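Local coordinates for Cd1 (PDB 7D39), which probably acts as an FMN-dependent ene-reductase that starts the breakdown of flavones and flavonols in a gut bacterium, at residues C19-M24 / E185-A190; A207-D212 / H218-N223. One frame throughout, in Å; residues are numbered along the deposited sequence.

In the fold
Interaction 1 comes first along the chain, and both its segments precede interaction 2. Their centres lie about 20 Å apart, and their nearest atoms are about 5 Å apart without touching. Interaction 1 packs helix 14-28 against helix 184-202 on the five-stranded parallel sheet of the flavodoxin-like, FMN-binding part. Interaction 2 follows in the loop after helix 184-202 and leads into strand 224-227 of the small antiparallel sheet. Residues 207-212 still lean on strand 167-174 and helix 184-202, whereas 218-223 holds Cys219 of a four-cysteine cluster. Helix 184-202 thus links the contacts, and interaction 2 sits where the flavin-binding part passes into the C-terminal part.

Interaction 1 (C19-M24 / E185-A190); sequences CIEALM and ERVARA
Glu21 places CG anti to its backbone N (chi1 -179°) and then bends at chi2 (77°), which lays its carboxylate beside Val187. Val187 answers with CG1, itself anti to the backbone N. The pair joins helices 14-28 and 184-202 of the flavodoxin-like fold. The two short segments run 58° apart, with their axes 8.6 Å from each other at closest. Glu21 and Val187 cross at about a right angle. Val187 CG1 touches Glu21 OE2 at 3.3 Å, a van der Waals contact of a methyl with a carboxylate oxygen. Glu21 CG also lies 3.5 Å from Val187 O. The other carboxylate oxygen, OE1, is hydrogen-bonded to His191 ND1, which helps fix the turn of the group.

Deeper in the interface the helices meet through two buried alanines. The small side chains let the backbones come close, with CA of Ala22 and CA of Ala190 5.1 Å apart. Ala190 CB packs against Glu21 CG. Both alanines also touch Met142 of the central sheet, so the interface rests on strand 138-144. No conventional hydrogen bond joins the segments. Instead, Ala22 CA donates a CA-H...O contact to Ala190 O, at 3.4 Å.

Interaction 2 (A207-D212 / H218-N223); sequences AQYQGD and HCHSRN
Tyr209 and His220 form an offset stack between two loop segments that lead to a four-cysteine cluster. Cys219 sits there with Cys216, Cys233 and Cys236, two CxxC pairs in an arrangement that recalls a zinc ribbon, though no metal is modelled. The model joins Cys219 SG to all three other sulfurs, which is chemically doubtful.

In the stack the ring planes differ by only 2° and the ring centroids are 4.1 Å apart. The rings are displaced, and His220 ND1 sits over one face of the Tyr209 ring, toward its rim, 3.2 Å from Tyr209 CE1. Gly211 N lies over the centre of the opposite face, so the phenol ring is sandwiched. With an alanine at Tyr209, the His220 ring would probably lose its stacking partner and be freer to turn.

The salt bridge is made by Asp212 and Arg222. The Arg222 chain is extended from CG to NE and meets the carboxylate side-on, with the two flat groups nearly coplanar (22°). Arg222 NE reaches Asp212 OD2 at 2.7 Å with 161° at the hydrogen, and NH2 of Arg222 binds Asp212 OD1 at 2.9 Å. Both oxygens use their syn lone pairs. Asp212 OD1 also accepts from Gly214 N, which helps fix the carboxylate.

A water adds a bridge, donating to Asp212 OD2 and to His220 O, the latter at 2.9 Å.

Interaction 1 (C19-M24 / E185-A190)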
ATOM      1  N   CYS A  19     -16.480   2.028  -6.825  1.00 21.68           N
ATOM      2  CA  CYS A  19     -16.340   2.010  -5.381  1.00 23.29           C
ATOM      3  C   CYS A  19     -17.706   1.877  -4.715  1.00 23.35           C
ATOM      4  O   CYS A  19     -17.902   1.047  -3.817  1.00 23.76           O
ATOM      5  CB  CYS A  19     -15.613   3.270  -4.916  1.00 21.35           C
ATOM      6  SG  CYS A  19     -15.208   3.244  -3.163  1.00 25.34           S
ATOM      7  N   ILE A  20     -18.675   2.669  -5.163  1.00 22.65           N
ATOM      8  CA  ILE A  20     -19.985   2.617  -4.532  1.00 23.86           C
ATOM      9  C   ILE A  20     -20.659   1.280  -4.813  1.00 26.64           C
ATOM     10  O   ILE A  20     -21.283   0.684  -3.930  1.00 27.65           O
ATOM     11  CB  ILE A  20     -20.826   3.820  -4.986  1.00 23.48           C
ATOM     12  CG1 ILE A  20     -20.245   5.095  -4.353  1.00 22.99           C
ATOM     13  CG2 ILE A  20     -22.285   3.630  -4.603  1.00 25.13           C
ATOM     14  CD1 ILE A  20     -20.629   6.369  -5.070  1.00 22.88           C
ATOM     15  N   GLU A  21     -20.507   0.769  -6.032  1.00 24.07           N
ATOM     16  CA  GLU A  21     -21.013  -0.561  -6.348  1.00 27.77           C
ATOM     17  C   GLU A  21     -20.404  -1.616  -5.427  1.00 31.88           C
ATOM     18  O   GLU A  21     -21.077  -2.575  -5.029  1.00 25.84           O
ATOM     19  CB  GLU A  21     -20.706  -0.886  -7.808  1.00 24.66           C
ATOM     20  CG  GLU A  21     -21.198  -2.227  -8.276  1.00 36.72           C
ATOM     21  CD  GLU A  21     -22.685  -2.223  -8.547  1.00 36.31           C
ATOM     22  OE1 GLU A  21     -23.350  -3.207  -8.169  1.00 42.09           O
ATOM     23  OE2 GLU A  21     -23.184  -1.234  -9.128  1.00 30.73           O
ATOM     24  N   ALA A  22     -19.119  -1.472  -5.097  1.00 24.45           N
ATOM     25  CA  ALA A  22     -18.541  -2.372  -4.107  1.00 24.59           C
ATOM     26  C   ALA A  22     -19.195  -2.156  -2.751  1.00 26.77           C
ATOM     27  O   ALA A  22     -19.492  -3.119  -2.037  1.00 25.74           O
ATOM     28  CB  ALA A  22     -17.025  -2.186  -4.032  1.00 23.83           C
ATOM     29  N   LEU A  23     -19.464  -0.901  -2.389  1.00 24.69           N
ATOM     30  CA  LEU A  23     -20.131  -0.654  -1.114  1.00 25.20           C
ATOM     31  C   LEU A  23     -21.511  -1.306  -1.081  1.00 29.50           C
ATOM     32  O   LEU A  23     -21.938  -1.829  -0.043  1.00 26.91           O
ATOM     33  CB  LEU A  23     -20.221   0.848  -0.853  1.00 24.77           C
ATOM     34  CG  LEU A  23     -18.886   1.543  -0.529  1.00 24.80           C
ATOM     35  CD1 LEU A  23     -19.113   2.978  -0.142  1.00 23.74           C
ATOM     36  CD2 LEU A  23     -18.136   0.822   0.589  1.00 24.06           C
HETATM   37  N   MSE A  24     -22.214  -1.307  -2.210  1.00 26.37           N
HETATM   38  CA  MSE A  24     -23.526  -1.942  -2.262  1.00 29.25           C
HETATM   39  C   MSE A  24     -23.457  -3.445  -1.992  1.00 28.09           C
HETATM   40  O   MSE A  24     -24.222  -3.982  -1.196  1.00 28.98           O
HETATM   41  CB  MSE A  24     -24.187  -1.680  -3.610  1.00 27.43           C
HETATM   42  CG  MSE A  24     -24.817  -0.312  -3.694  1.00 28.48           C
HETATM   43 SE   MSE A  24     -25.263   0.203  -5.531  1.00 42.38          SE
HETATM   44  CE  MSE A  24     -26.347   1.757  -5.116  1.00 35.08           C
ATOM     45  N   GLU A 185     -20.937  -6.762 -16.815  1.00 32.09           N
ATOM     46  CA  GLU A 185     -20.148  -7.822 -16.182  1.00 28.73           C
ATOM     47  C   GLU A 185     -18.993  -7.253 -15.364  1.00 27.71           C
ATOM     48  O   GLU A 185     -18.570  -7.861 -14.373  1.00 34.09           O
ATOM     49  CB  GLU A 185     -19.620  -8.806 -17.229  1.00 30.76           C
ATOM     50  CG  GLU A 185     -18.502  -8.278 -18.124  1.00 46.10           C
ATOM     51  CD  GLU A 185     -18.982  -7.249 -19.163  1.00 62.54           C
ATOM     52  OE1 GLU A 185     -18.175  -6.879 -20.053  1.00 61.15           O
ATOM     53  OE2 GLU A 185     -20.158  -6.814 -19.092  1.00 62.38           O
ATOM     54  N   ARG A 186     -18.465  -6.104 -15.759  1.00 27.13           N
ATOM     55  CA  ARG A 186     -17.366  -5.536 -14.992  1.00 28.54           C
ATOM     56  C   ARG A 186     -17.869  -4.803 -13.760  1.00 27.74           C
ATOM     57  O   ARG A 186     -17.181  -4.779 -12.734  1.00 31.34           O
ATOM     58  CB  ARG A 186     -16.549  -4.620 -15.887  1.00 28.94           C
ATOM     59  CG  ARG A 186     -16.112  -5.301 -17.144  1.00 25.66           C
ATOM     60  CD  ARG A 186     -14.641  -5.072 -17.339  1.00 32.77           C
ATOM     61  NE  ARG A 186     -14.453  -3.871 -18.120  1.00 30.57           N
ATOM     62  CZ  ARG A 186     -13.285  -3.307 -18.360  1.00 27.68           C
ATOM     63  NH1 ARG A 186     -12.162  -3.819 -17.860  1.00 23.74           N
ATOM     64  NH2 ARG A 186     -13.254  -2.213 -19.103  1.00 26.66           N
ATOM     65  N   VAL A 187     -19.064  -4.220 -13.837  1.00 25.66           N
ATOM     66  CA  VAL A 187     -19.675  -3.631 -12.651  1.00 31.87           C
ATOM     67  C   VAL A 187     -20.027  -4.728 -11.655  1.00 27.20           C
ATOM     68  O   VAL A 187     -19.832  -4.576 -10.446  1.00 29.81           O
ATOM     69  CB  VAL A 187     -20.908  -2.796 -13.053  1.00 32.47           C
ATOM     70  CG1 VAL A 187     -21.640  -2.263 -11.824  1.00 25.73           C
ATOM     71  CG2 VAL A 187     -20.494  -1.652 -13.949  1.00 25.02           C
ATOM     72  N   ALA A 188     -20.527  -5.862 -12.159  1.00 27.14           N
ATOM     73  CA  ALA A 188     -20.803  -7.009 -11.308  1.00 27.94           C
ATOM     74  C   ALA A 188     -19.545  -7.476 -10.598  1.00 27.62           C
ATOM     75  O   ALA A 188     -19.620  -7.973  -9.468  1.00 31.22           O
ATOM     76  CB  ALA A 188     -21.426  -8.144 -12.137  1.00 29.05           C
ATOM     77  N   ARG A 189     -18.376  -7.272 -11.209  1.00 27.20           N
ATOM     78  CA  ARG A 189     -17.128  -7.656 -10.550  1.00 29.12           C
ATOM     79  C   ARG A 189     -16.804  -6.729  -9.382  1.00 25.93           C
ATOM     80  O   ARG A 189     -16.329  -7.185  -8.336  1.00 29.39           O
ATOM     81  CB  ARG A 189     -15.985  -7.676 -11.564  1.00 32.45           C
ATOM     82  CG  ARG A 189     -14.630  -8.002 -10.967  1.00 33.58           C
ATOM     83  CD  ARG A 189     -14.485  -9.493 -10.626  1.00 40.97           C
ATOM     84  NE  ARG A 189     -13.151  -9.772 -10.106  1.00 41.69           N
ATOM     85  CZ  ARG A 189     -12.898 -10.444  -8.987  1.00 44.60           C
ATOM     86  NH1 ARG A 189     -13.889 -10.949  -8.265  1.00 38.38           N
ATOM     87  NH2 ARG A 189     -11.641 -10.618  -8.597  1.00 43.62           N
ATOM     88  N   ALA A 190     -17.048  -5.426  -9.533  1.00 25.23           N
ATOM     89  CA  ALA A 190     -16.938  -4.532  -8.384  1.00 29.25           C
ATOM     90  C   ALA A 190     -17.895  -4.953  -7.279  1.00 28.28           C
ATOM     91  O   ALA A 190     -17.533  -4.946  -6.098  1.00 33.27           O
ATOM     92  CB  ALA A 190     -17.214  -3.084  -8.797  1.00 24.04           C
TER

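Interaction 2 (A207-D212 / H218-N223)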
ATOM      1  N   ALA A 207     -10.002 -14.754   7.055  1.00 51.39           N
ATOM      2  CA  ALA A 207     -10.152 -14.168   5.730  1.00 43.04           C
ATOM      3  C   ALA A 207      -9.022 -14.646   4.834  1.00 42.56           C
ATOM      4  O   ALA A 207      -7.886 -14.832   5.282  1.00 38.66           O
ATOM      5  CB  ALA A 207     -10.160 -12.638   5.811  1.00 38.31           C
ATOM      6  N   GLN A 208      -9.340 -14.855   3.562  1.00 40.46           N
ATOM      7  CA  GLN A 208      -8.397 -15.406   2.602  1.00 42.76           C
ATOM      8  C   GLN A 208      -8.341 -14.551   1.344  1.00 38.67           C
ATOM      9  O   GLN A 208      -9.353 -14.009   0.898  1.00 45.47           O
ATOM     10  CB  GLN A 208      -8.777 -16.840   2.234  1.00 46.63           C
ATOM     11  CG  GLN A 208      -7.845 -17.896   2.807  1.00 60.90           C
ATOM     12  CD  GLN A 208      -8.365 -19.298   2.563  1.00 72.14           C
ATOM     13  OE1 GLN A 208      -9.575 -19.506   2.434  1.00 79.06           O
ATOM     14  NE2 GLN A 208      -7.458 -20.266   2.483  1.00 73.56           N
ATOM     15  N   TYR A 209      -7.141 -14.451   0.783  1.00 38.88           N
ATOM     16  CA  TYR A 209      -6.910 -13.756  -0.474  1.00 36.37           C
ATOM     17  C   TYR A 209      -7.756 -14.360  -1.588  1.00 41.72           C
ATOM     18  O   TYR A 209      -7.856 -15.581  -1.714  1.00 54.94           O
ATOM     19  CB  TYR A 209      -5.426 -13.845  -0.809  1.00 29.08           C
ATOM     20  CG  TYR A 209      -4.995 -13.259  -2.122  1.00 28.10           C
ATOM     21  CD1 TYR A 209      -4.473 -14.067  -3.117  1.00 28.69           C
ATOM     22  CD2 TYR A 209      -5.063 -11.897  -2.358  1.00 27.71           C
ATOM     23  CE1 TYR A 209      -4.046 -13.539  -4.325  1.00 32.45           C
ATOM     24  CE2 TYR A 209      -4.649 -11.357  -3.569  1.00 27.23           C
ATOM     25  CZ  TYR A 209      -4.138 -12.182  -4.542  1.00 27.09           C
ATOM     26  OH  TYR A 209      -3.715 -11.650  -5.733  1.00 31.58           O
ATOM     27  N   GLN A 210      -8.372 -13.501  -2.395  1.00 40.20           N
ATOM     28  CA  GLN A 210      -9.270 -13.923  -3.458  1.00 34.26           C
ATOM     29  C   GLN A 210      -8.744 -13.594  -4.840  1.00 29.90           C
ATOM     30  O   GLN A 210      -9.425 -13.874  -5.830  1.00 29.95           O
ATOM     31  CB  GLN A 210     -10.635 -13.262  -3.276  1.00 29.68           C
ATOM     32  CG  GLN A 210     -11.312 -13.654  -2.005  1.00 36.33           C
ATOM     33  CD  GLN A 210     -11.642 -15.128  -1.998  1.00 42.86           C
ATOM     34  OE1 GLN A 210     -12.087 -15.680  -3.005  1.00 47.14           O
ATOM     35  NE2 GLN A 210     -11.400 -15.780  -0.873  1.00 42.16           N
ATOM     36  N   GLY A 211      -7.558 -13.008  -4.940  1.00 31.26           N
ATOM     37  CA  GLY A 211      -7.122 -12.378  -6.162  1.00 32.80           C
ATOM     38  C   GLY A 211      -6.350 -13.310  -7.064  1.00 30.97           C
ATOM     39  O   GLY A 211      -6.314 -14.524  -6.885  1.00 32.74           O
ATOM     40  N   ASP A 212      -5.753 -12.712  -8.080  1.00 36.89           N
ATOM     41  CA  ASP A 212      -4.899 -13.430  -9.007  1.00 31.75           C
ATOM     42  C   ASP A 212      -3.720 -14.034  -8.258  1.00 31.35           C
ATOM     43  O   ASP A 212      -3.143 -13.399  -7.376  1.00 37.19           O
ATOM     44  CB  ASP A 212      -4.437 -12.445 -10.081  1.00 33.40           C
ATOM     45  CG  ASP A 212      -3.360 -12.996 -10.977  1.00 45.52           C
ATOM     46  OD1 ASP A 212      -3.183 -14.229 -11.040  1.00 42.02           O
ATOM     47  OD2 ASP A 212      -2.701 -12.165 -11.640  1.00 53.09           O
ATOM     48  N   HIS A 218       4.486 -15.835  -2.664  1.00 34.71           N
ATOM     49  CA  HIS A 218       4.278 -15.209  -1.380  1.00 29.88           C
ATOM     50  C   HIS A 218       3.532 -13.874  -1.506  1.00 31.72           C
ATOM     51  O   HIS A 218       2.562 -13.685  -0.847  1.00 35.36           O
ATOM     52  CB  HIS A 218       5.628 -15.056  -0.698  1.00 32.62           C
ATOM     53  CG  HIS A 218       5.603 -14.233   0.537  1.00 31.44           C
ATOM     54  ND1 HIS A 218       5.160 -14.713   1.739  1.00 37.28           N
ATOM     55  CD2 HIS A 218       5.959 -12.953   0.754  1.00 30.41           C
ATOM     56  CE1 HIS A 218       5.251 -13.768   2.648  1.00 37.85           C
ATOM     57  NE2 HIS A 218       5.732 -12.690   2.073  1.00 33.37           N
ATOM     58  N   CYS A 219       4.009 -13.012  -2.407  1.00 27.73           N
ATOM     59  CA  CYS A 219       3.522 -11.632  -2.722  1.00 38.81           C
ATOM     60  C   CYS A 219       2.173 -11.709  -3.530  1.00 26.45           C
ATOM     61  O   CYS A 219       1.246 -11.004  -3.244  1.00 25.76           O
ATOM     62  CB  CYS A 219       4.632 -10.687  -3.403  1.00 25.74           C
ATOM     63  SG  CYS A 219       6.461 -11.052  -3.623  1.00 26.48           S
ATOM     64  N   HIS A 220       2.104 -12.620  -4.488  1.00 27.26           N
ATOM     65  CA  HIS A 220       1.188 -12.720  -5.643  1.00 31.21           C
ATOM     66  C   HIS A 220       1.423 -11.746  -6.763  1.00 28.14           C
ATOM     67  O   HIS A 220       0.729 -11.736  -7.725  1.00 26.37           O
ATOM     68  CB  HIS A 220      -0.308 -12.846  -5.330  1.00 28.99           C
ATOM     69  CG  HIS A 220      -0.624 -13.896  -4.337  1.00 37.86           C
ATOM     70  ND1 HIS A 220      -1.143 -13.613  -3.104  1.00 41.47           N
ATOM     71  CD2 HIS A 220      -0.482 -15.236  -4.384  1.00 34.05           C
ATOM     72  CE1 HIS A 220      -1.303 -14.730  -2.433  1.00 36.77           C
ATOM     73  NE2 HIS A 220      -0.910 -15.725  -3.190  1.00 37.08           N
ATOM     74  N   SER A 221       2.471 -10.986  -6.616  1.00 25.87           N
ATOM     75  CA  SER A 221       2.942 -10.019  -7.556  1.00 25.13           C
ATOM     76  C   SER A 221       3.339 -10.610  -8.888  1.00 25.77           C
ATOM     77  O   SER A 221       3.751 -11.718  -8.961  1.00 26.82           O
ATOM     78  CB  SER A 221       4.132  -9.326  -6.937  1.00 24.60           C
ATOM     79  OG  SER A 221       4.671  -8.396  -7.785  1.00 38.54           O
ATOM     80  N   ARG A 222       3.225  -9.817  -9.928  1.00 25.29           N
ATOM     81  CA  ARG A 222       3.812 -10.106 -11.204  1.00 30.59           C
ATOM     82  C   ARG A 222       4.939  -9.166 -11.631  1.00 28.95           C
ATOM     83  O   ARG A 222       5.393  -9.232 -12.731  1.00 25.53           O
ATOM     84  CB  ARG A 222       2.720 -10.172 -12.267  1.00 28.83           C
ATOM     85  CG  ARG A 222       1.623 -11.170 -11.985  1.00 26.57           C
ATOM     86  CD  ARG A 222       0.718 -11.353 -13.162  1.00 26.80           C
ATOM     87  NE  ARG A 222      -0.270 -12.371 -12.906  1.00 34.45           N
ATOM     88  CZ  ARG A 222      -0.180 -13.624 -13.333  1.00 34.32           C
ATOM     89  NH1 ARG A 222       0.845 -14.011 -14.029  1.00 32.29           N
ATOM     90  NH2 ARG A 222      -1.105 -14.475 -13.055  1.00 31.24           N
ATOM     91  N   ASN A 223       5.384  -8.319 -10.727  1.00 24.47           N
ATOM     92  CA  ASN A 223       6.414  -7.337 -11.002  1.00 23.94           C
ATOM     93  C   ASN A 223       7.758  -7.718 -10.369  1.00 26.07           C
ATOM     94  O   ASN A 223       7.851  -8.033  -9.221  1.00 24.53           O
ATOM     95  CB  ASN A 223       5.991  -5.940 -10.505  1.00 22.83           C
ATOM     96  CG  ASN A 223       4.860  -5.342 -11.303  1.00 25.67           C
ATOM     97  OD1 ASN A 223       3.782  -5.810 -11.261  1.00 24.50           O
ATOM     98  ND2 ASN A 223       5.151  -4.321 -12.056  1.00 22.55           N
TER
HETATM   99  O   HOH W   1      -1.540 -10.531  -9.087  1.00 46.37           O